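Local structure of pumilio domain-containing protein C56F2.08c (Schizosaccharomyces pombe, 6NX5) at residues Ala19-Ala22 / Leu23-Tyr27. The protein probably binds AU-rich elements in the 3' untranslated regions of messenger RNAs, this chain being its RNA recognition motif (RRM) domain. Numbering follows the deposited sequence.
Sequences AIHA and LFSAY
Three successive i to i+4 bonds carry the backbone from Ala19-Ala22 into Leu23-Tyr27, as expected for an alpha helix: Leu23 N to Ala19 O at 3.1 Å, Phe24 N to Ile20 O at 2.9 Å and Ser25 N to His21 O at 2.9 Å. Their N-H...O angles run from 146° to 159°. The chain then bends through a type I turn from Phe24 to Tyr27, closed by Tyr27 N on Phe24 O at 3.2 Å. One turn apart, Ile20 and Phe24 run side by side, pointing the same way. The methyl CG2 of Ile20 does the touching, 3.7 Å from Phe24 CD2 at the ring's rim. Phe24 CG stands beside its own backbone N, opposite the carbonyl carbon (chi1 -81°), which sets the ring alongside the preceding turn, its CD2 edge 3.3 Å from Ile20 O, the oxygen lying in the ring plane. That oxygen thus meets an aromatic C-H edge as well as the amide of Phe24. On another side of the helix, Ser25 OG is modelled over one face of the His21 imidazole but too close to CE1, so both this placement and its apparent bond to His21 O are doubtful. This helix, 17-24, is the first of the RRM fold and packs on its four-stranded antiparallel sheet: Ile20 reaches Met35, Ala42 and Val44, while Phe24 meets Val30, Val44 and, on helix 49-59, Leu59. With the ring cut back to an alanine, a gap is likely to open between Ile20 CG2, Val44 and Leu59. Phe24 O accepts a hydrogen bond from Tyr46 OH, and Tyr27 packs on Tyr46, Ala55, Ala58 and Leu59, so the end of helix 17-24 and the following turn lie against strand 42-46 and helix 49-59.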
loop_
_atom_site.group_PDB
_atom_site.type_symbol
_atom_site.label_atom_id
_atom_site.label_comp_id
_atom_site.label_asym_id
_atom_site.label_seq_id
_atom_site.Cartn_x
_atom_site.Cartn_y
_atom_site.Cartn_z
ATOM N N ALA A 19 6.710 14.367 7.437
ATOM C CA ALA A 19 7.351 14.875 6.230
ATOM C C ALA A 19 6.560 14.484 4.986
ATOM O O ALA A 19 6.409 15.281 4.052
ATOM C CB ALA A 19 8.793 14.365 6.143
ATOM N N ILE A 20 6.023 13.267 4.972
ATOM C CA ILE A 20 5.282 12.802 3.806
ATOM C C ILE A 20 4.006 13.615 3.619
ATOM O O ILE A 20 3.644 13.967 2.491
ATOM C CB ILE A 20 5.013 11.294 3.941
ATOM C CG1 ILE A 20 6.351 10.559 3.814
ATOM C CG2 ILE A 20 4.011 10.816 2.887
ATOM C CD1 ILE A 20 6.302 9.131 4.206
ATOM N N HIS A 21 3.300 13.928 4.711
ATOM C CA HIS A 21 2.109 14.770 4.589
ATOM C C HIS A 21 2.457 16.123 3.993
ATOM O O HIS A 21 1.768 16.616 3.092
ATOM C CB HIS A 21 1.421 14.948 5.945
ATOM C CG HIS A 21 0.145 15.727 5.870
ATOM N ND1 HIS A 21 0.119 17.075 5.585
ATOM C CD2 HIS A 21 -1.147 15.346 6.012
ATOM C CE1 HIS A 21 -1.132 17.499 5.593
ATOM N NE2 HIS A 21 -1.919 16.469 5.845
ATOM N N ALA A 22 3.521 16.748 4.498
ATOM C CA ALA A 22 3.950 18.030 3.956
ATOM C C ALA A 22 4.161 17.955 2.449
ATOM O O ALA A 22 3.701 18.827 1.704
ATOM C CB ALA A 22 5.231 18.484 4.660
ATOM N N LEU A 23 4.822 16.897 1.980
ATOM C CA LEU A 23 5.127 16.780 0.559
ATOM C C LEU A 23 3.871 16.527 -0.266
ATOM O O LEU A 23 3.683 17.133 -1.327
ATOM C CB LEU A 23 6.142 15.662 0.342
ATOM C CG LEU A 23 6.464 15.251 -1.092
ATOM C CD1 LEU A 23 7.380 16.273 -1.741
ATOM C CD2 LEU A 23 7.097 13.871 -1.100
ATOM N N PHE A 24 2.994 15.643 0.199
ATOM C CA PHE A 24 1.866 15.276 -0.647
ATOM C C PHE A 24 0.699 16.256 -0.540
ATOM O O PHE A 24 -0.163 16.273 -1.426
ATOM C CB PHE A 24 1.428 13.842 -0.322
ATOM C CG PHE A 24 2.284 12.806 -0.987
ATOM C CD1 PHE A 24 1.890 12.240 -2.198
ATOM C CD2 PHE A 24 3.495 12.419 -0.435
ATOM C CE1 PHE A 24 2.668 11.294 -2.825
ATOM C CE2 PHE A 24 4.301 11.492 -1.075
ATOM C CZ PHE A 24 3.880 10.923 -2.272
ATOM N N SER A 25 0.670 17.106 0.488
ATOM C CA SER A 25 -0.388 18.109 0.573
ATOM C C SER A 25 -0.283 19.187 -0.501
ATOM O O SER A 25 -1.225 19.970 -0.651
ATOM C CB SER A 25 -0.392 18.766 1.953
ATOM O OG SER A 25 -0.759 17.839 2.956
ATOM N N ALA A 26 0.816 19.246 -1.255
ATOM C CA ALA A 26 0.883 20.187 -2.363
ATOM C C ALA A 26 -0.157 19.894 -3.438
ATOM O O ALA A 26 -0.502 20.794 -4.208
ATOM C CB ALA A 26 2.274 20.177 -2.992
ATOM N N TYR A 27 -0.660 18.661 -3.523
ATOM C CA TYR A 27 -1.499 18.266 -4.649
ATOM C C TYR A 27 -2.954 18.019 -4.280
ATOM O O TYR A 27 -3.772 17.752 -5.167
ATOM C CB TYR A 27 -0.898 17.025 -5.315
ATOM C CG TYR A 27 0.554 17.257 -5.614
ATOM C CD1 TYR A 27 0.939 18.063 -6.678
ATOM C CD2 TYR A 27 1.544 16.734 -4.794
ATOM C CE1 TYR A 27 2.276 18.312 -6.940
ATOM C CE2 TYR A 27 2.876 16.971 -5.052
ATOM C CZ TYR A 27 3.237 17.757 -6.122
ATOM O OH TYR A 27 4.568 17.991 -6.373
#